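PDB 3TEE: flagella basal body P-ring formation protein FlgA from Salmonella typhimurium, which takes part in assembling the flagellar P-ring in the periplasm, probably as a chaperone or modulator of that process. Local coordinates for residues Asn69-Gly74 with Arg100-Pro105; Pro106-Asp111 with Pro129-Met134. One frame throughout, in Å; residues are numbered along the deposited sequence.

Interaction 1 (Asn69-Gly74 with Arg100-Pro105); sequences NVQATG and RLDQLP. With GOL (glycerol), chain D.
Ala72, on strand 62-79, is bonded to residues 100-105 through its backbone N and O. Ala72 N donates to Asp102 OD1 at 3.1 Å, arriving 55° out of the carboxylate plane, so the in-plane syn lone pairs of both oxygens remain for a guanidinium. Within 100-105, Arg100 takes them side-on, NE on OD1 and NH2 on OD2 of Asp102 at 2.9 and 2.8 Å, an internal salt bridge lying nearly in the guanidinium plane that positions the carboxylate for Ala72 N. OD1 thus accepts two N-H groups, and the two-point grip on both oxygens probably holds the carboxylate's rotation. Bends at chi2 and chi3 of Arg100 fold the chain back to reach it.

Backbone pairing is short. Thr73 and Arg100 form an antiparallel, non-hydrogen-bonded pair between strands 62-79 and 94-100, and Leu101 N donates to Ala72 O at 2.8 Å just as the chain leaves the strand for the 3-10 turn 101-103.

Stacking comes next: the Gln71 amide lies over one guanidinium face of Arg100, planes 26° apart, with Gln71 CG 3.4 Å from Arg100 NH2. On the apolar side, Leu101 CD1 approaches Ala72 CB at 4.3 Å. A glycerol, probably from the crystallisation liquor, bridges the segments through its O2, which accepts from Asn69 ND2 and donates to Asp102 OD2 at 2.6 Å.

Interaction 2 (Pro106-Asp111 with Pro129-Met134); sequences PRTVLD and PVQLTM
With chi1 of -64° Gln131 sets CG opposite its own carbonyl carbon, and the chain, extended beyond that point, runs alongside the Pro106 ring in the same direction and brings its amide to the Pro106 carbonyl. NE2 of Gln131 donates to Pro106 O at 2.8 Å; the oxygen lies close to the amide plane and is approached on a lone pair in its own carbonyl plane, at a C=O...N angle of 140°. Arg107 bends at chi3, and its side chain crosses that of Leu132 at about a right angle. CB of Leu132 then sits over one face of the guanidinium, off-centre, 3.6 Å from NH2 of Arg107, while the methyl CG2 of Thr133 approaches NH1.

Two backbone bonds flank the Thr108-Gln131 bridge, where the CA atoms are 4.1 Å apart. Leu132 N donates to Arg107 O at 2.9 Å, and Val109 N to Val130 O at 2.8 Å. The evidence supports a single bridge between irregular segments, whose touching parts run 106° apart, and not an extended sheet.

Apolar contacts add to the bridge: Val109 CG2 meets Leu132 CD2 at 3.7 Å, and Thr108 CG2 meets Pro129 CB at 3.8 Å. The hydroxyl of Thr108 is engaged by Pro105 O. A water links Pro106 O, to which it donates, with Thr133 OG1.

Residues 106-111 belong to the connection from strand 94-100 to strand 118-120, and residues 129-134 to the loop leading into strand 135-137. Both are held against strand 62-79, where Val109 and Val130 pack on Val77 and make backbone hydrogen bonds to it.

Overall arrangement
Interactions 1 and 2 follow one another along the chain, their centres about 14 Å apart, and both draw on strand 62-79: it supplies a segment of interaction 1 and backs interaction 2 through Val77. Each is partly buried. In interaction 1 none of the touching residues is exposed, and the polar link is a carboxylate, held by Arg100 of its own segment, that accepts from the strand's backbone; in interaction 2 three are exposed, including Arg107, and two loops are joined mainly by backbone bonds, one glutamine amide and apolar contacts. The arginines differ too: Arg100 pairs with a carboxylate, whereas Arg107 lies across a leucine. The two contacts touch directly where Pro105 packs on Pro129 and Gln131, and where Leu101 and Leu104 meet Leu110.

Interaction 1 (Asn69-Gly74 with Arg100-Pro105)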
# COMPACT_ATOMS: atom_id res chain seq x y z
N ASN A 69 -14.75 11.97 18.20
CA ASN A 69 -13.81 12.58 17.27
C ASN A 69 -12.41 12.30 17.86
O ASN A 69 -12.16 12.56 19.04
CB ASN A 69 -14.04 14.09 17.12
CG ASN A 69 -12.98 14.70 16.22
OD1 ASN A 69 -11.99 15.25 16.69
ND2 ASN A 69 -13.07 14.46 14.92
N VAL A 70 -11.54 11.73 17.05
CA VAL A 70 -10.18 11.40 17.49
C VAL A 70 -9.17 12.24 16.70
O VAL A 70 -9.00 12.05 15.50
CB VAL A 70 -9.89 9.89 17.37
CG1 VAL A 70 -8.47 9.54 17.82
CG2 VAL A 70 -10.93 9.06 18.12
N GLN A 71 -8.51 13.16 17.38
CA GLN A 71 -7.44 13.95 16.76
C GLN A 71 -6.15 13.17 16.97
O GLN A 71 -5.82 12.84 18.11
CB GLN A 71 -7.33 15.33 17.42
CG GLN A 71 -8.59 16.18 17.31
CD GLN A 71 -8.41 17.57 17.88
OE1 GLN A 71 -7.47 17.86 18.64
NE2 GLN A 71 -9.28 18.49 17.48
N ALA A 72 -5.45 12.80 15.88
CA ALA A 72 -4.21 12.04 16.02
C ALA A 72 -3.12 12.76 15.25
O ALA A 72 -3.32 13.07 14.07
CB ALA A 72 -4.38 10.61 15.50
N THR A 73 -2.04 13.14 15.95
CA THR A 73 -0.89 13.85 15.33
C THR A 73 0.27 12.86 15.24
O THR A 73 0.52 12.11 16.18
CB THR A 73 -0.53 15.15 16.09
OG1 THR A 73 -1.67 16.00 16.12
CG2 THR A 73 0.61 15.94 15.43
N GLY A 74 0.91 12.83 14.08
CA GLY A 74 2.02 11.94 13.82
C GLY A 74 2.63 12.21 12.46
O GLY A 74 2.28 13.19 11.79
N ARG A 100 -1.67 16.55 11.61
CA ARG A 100 -2.93 15.94 12.00
C ARG A 100 -3.35 14.86 10.98
O ARG A 100 -3.82 15.16 9.86
CB ARG A 100 -3.99 17.04 12.18
CG ARG A 100 -3.87 17.81 13.51
CD ARG A 100 -4.53 17.06 14.69
NE ARG A 100 -5.96 16.89 14.44
CZ ARG A 100 -6.88 17.84 14.60
NH1 ARG A 100 -6.53 19.02 15.11
NH2 ARG A 100 -8.14 17.62 14.29
N LEU A 101 -3.11 13.58 11.35
CA LEU A 101 -3.43 12.42 10.50
C LEU A 101 -4.90 12.39 10.10
O LEU A 101 -5.22 12.01 8.99
CB LEU A 101 -3.06 11.09 11.20
CG LEU A 101 -1.63 10.99 11.73
CD1 LEU A 101 -1.43 9.66 12.47
CD2 LEU A 101 -0.58 11.16 10.62
N ASP A 102 -5.77 12.82 11.01
CA ASP A 102 -7.22 12.85 10.80
C ASP A 102 -7.62 13.96 9.82
O ASP A 102 -8.77 14.00 9.40
CB ASP A 102 -7.98 12.99 12.14
CG ASP A 102 -7.56 14.22 12.92
OD1 ASP A 102 -6.37 14.27 13.36
OD2 ASP A 102 -8.41 15.14 13.10
N GLN A 103 -6.68 14.84 9.45
CA GLN A 103 -6.98 15.90 8.46
C GLN A 103 -6.32 15.63 7.11
O GLN A 103 -6.46 16.43 6.18
CB GLN A 103 -6.64 17.29 8.99
CG GLN A 103 -7.63 17.74 10.08
CD GLN A 103 -7.23 19.01 10.77
OE1 GLN A 103 -6.06 19.38 10.83
NE2 GLN A 103 -8.22 19.69 11.32
N LEU A 104 -5.64 14.50 7.00
CA LEU A 104 -4.94 14.13 5.78
C LEU A 104 -5.89 13.69 4.66
O LEU A 104 -6.93 13.09 4.95
CB LEU A 104 -3.95 12.99 6.05
CG LEU A 104 -2.68 13.33 6.83
CD1 LEU A 104 -1.89 12.05 7.07
CD2 LEU A 104 -1.80 14.38 6.03
N PRO A 105 -5.48 13.87 3.38
CA PRO A 105 -6.32 13.36 2.26
C PRO A 105 -6.36 11.83 2.24
O PRO A 105 -5.51 11.21 2.88
CB PRO A 105 -5.67 13.96 1.00
CG PRO A 105 -4.28 14.29 1.39
CD PRO A 105 -4.26 14.55 2.89
C1 GOL D . -12.15 14.39 11.07
O1 GOL D . -12.93 14.89 9.96
C2 GOL D . -11.28 15.42 11.75
O2 GOL D . -11.02 14.99 13.07
C3 GOL D . -11.86 16.87 11.75
O3 GOL D . -11.08 17.73 12.63

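Interaction 2 (Pro106-Asp111 with Pro129-Met134)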
# COMPACT_ATOMS: atom_id res chain seq x y z
N PRO A 106 -7.34 11.19 1.52
CA PRO A 106 -7.43 9.72 1.54
C PRO A 106 -6.18 8.97 1.11
O PRO A 106 -5.50 9.37 0.17
CB PRO A 106 -8.58 9.43 0.56
CG PRO A 106 -9.41 10.63 0.60
CD PRO A 106 -8.44 11.77 0.72
N ARG A 107 -5.90 7.86 1.82
CA ARG A 107 -4.78 6.96 1.54
C ARG A 107 -3.40 7.67 1.49
O ARG A 107 -2.60 7.40 0.59
CB ARG A 107 -5.04 6.13 0.26
CG ARG A 107 -6.15 5.08 0.43
CD ARG A 107 -6.52 4.45 -0.91
NE ARG A 107 -5.55 3.44 -1.33
CZ ARG A 107 -5.29 3.14 -2.60
NH1 ARG A 107 -5.90 3.79 -3.59
NH2 ARG A 107 -4.40 2.21 -2.90
N THR A 108 -3.15 8.57 2.44
CA THR A 108 -1.84 9.22 2.53
C THR A 108 -0.89 8.16 3.08
O THR A 108 -1.23 7.46 4.05
CB THR A 108 -1.88 10.47 3.46
OG1 THR A 108 -2.73 11.44 2.87
CG2 THR A 108 -0.47 11.08 3.70
N VAL A 109 0.30 8.06 2.48
CA VAL A 109 1.33 7.14 2.94
C VAL A 109 1.84 7.63 4.32
O VAL A 109 2.16 8.81 4.47
CB VAL A 109 2.49 7.00 1.91
CG1 VAL A 109 3.59 6.10 2.46
CG2 VAL A 109 1.97 6.47 0.57
N LEU A 110 1.90 6.72 5.31
CA LEU A 110 2.36 7.11 6.64
C LEU A 110 3.76 6.60 6.93
O LEU A 110 4.53 7.23 7.67
CB LEU A 110 1.38 6.62 7.72
CG LEU A 110 -0.08 7.06 7.59
CD1 LEU A 110 -0.92 6.46 8.69
CD2 LEU A 110 -0.22 8.59 7.55
N ASP A 111 4.09 5.47 6.33
CA ASP A 111 5.35 4.78 6.52
C ASP A 111 6.24 5.00 5.32
O ASP A 111 5.88 4.60 4.22
CB ASP A 111 5.07 3.28 6.75
CG ASP A 111 6.26 2.36 6.77
OD1 ASP A 111 6.07 1.15 6.50
OD2 ASP A 111 7.39 2.83 7.08
N PRO A 129 0.87 15.99 0.68
CA PRO A 129 0.95 14.63 1.25
C PRO A 129 0.98 13.62 0.10
O PRO A 129 0.30 13.80 -0.94
CB PRO A 129 -0.37 14.51 2.04
CG PRO A 129 -0.82 15.92 2.27
CD PRO A 129 -0.41 16.63 1.01
N VAL A 130 1.81 12.58 0.25
CA VAL A 130 1.95 11.55 -0.78
C VAL A 130 0.82 10.54 -0.59
O VAL A 130 0.77 9.84 0.43
CB VAL A 130 3.35 10.89 -0.77
CG1 VAL A 130 3.42 9.70 -1.74
CG2 VAL A 130 4.45 11.92 -1.09
N GLN A 131 -0.09 10.48 -1.56
CA GLN A 131 -1.21 9.52 -1.53
C GLN A 131 -0.90 8.33 -2.43
O GLN A 131 -0.22 8.49 -3.44
CB GLN A 131 -2.52 10.17 -1.95
CG GLN A 131 -2.99 11.27 -0.99
CD GLN A 131 -4.11 12.04 -1.65
OE1 GLN A 131 -3.89 13.09 -2.26
NE2 GLN A 131 -5.33 11.53 -1.56
N LEU A 132 -1.39 7.14 -2.05
CA LEU A 132 -1.22 5.90 -2.84
C LEU A 132 -1.75 6.04 -4.29
O LEU A 132 -1.15 5.49 -5.21
CB LEU A 132 -1.84 4.69 -2.13
CG LEU A 132 -1.14 4.21 -0.85
CD1 LEU A 132 -1.97 3.15 -0.15
CD2 LEU A 132 0.25 3.64 -1.14
N THR A 133 -2.81 6.83 -4.49
CA THR A 133 -3.37 7.11 -5.82
C THR A 133 -2.44 7.96 -6.72
O THR A 133 -2.68 8.01 -7.92
CB THR A 133 -4.75 7.79 -5.70
OG1 THR A 133 -4.67 8.89 -4.78
CG2 THR A 133 -5.85 6.82 -5.28
N MET A 134 -1.42 8.63 -6.14
CA MET A 134 -0.51 9.51 -6.91
C MET A 134 0.70 8.74 -7.41
O MET A 134 1.51 9.31 -8.15
CB MET A 134 0.06 10.64 -6.02
CG MET A 134 -0.90 11.70 -5.61
SD MET A 134 -0.18 12.64 -4.19
CE MET A 134 -1.29 14.00 -4.24
O HOH W 1 -6.71 8.43 -2.66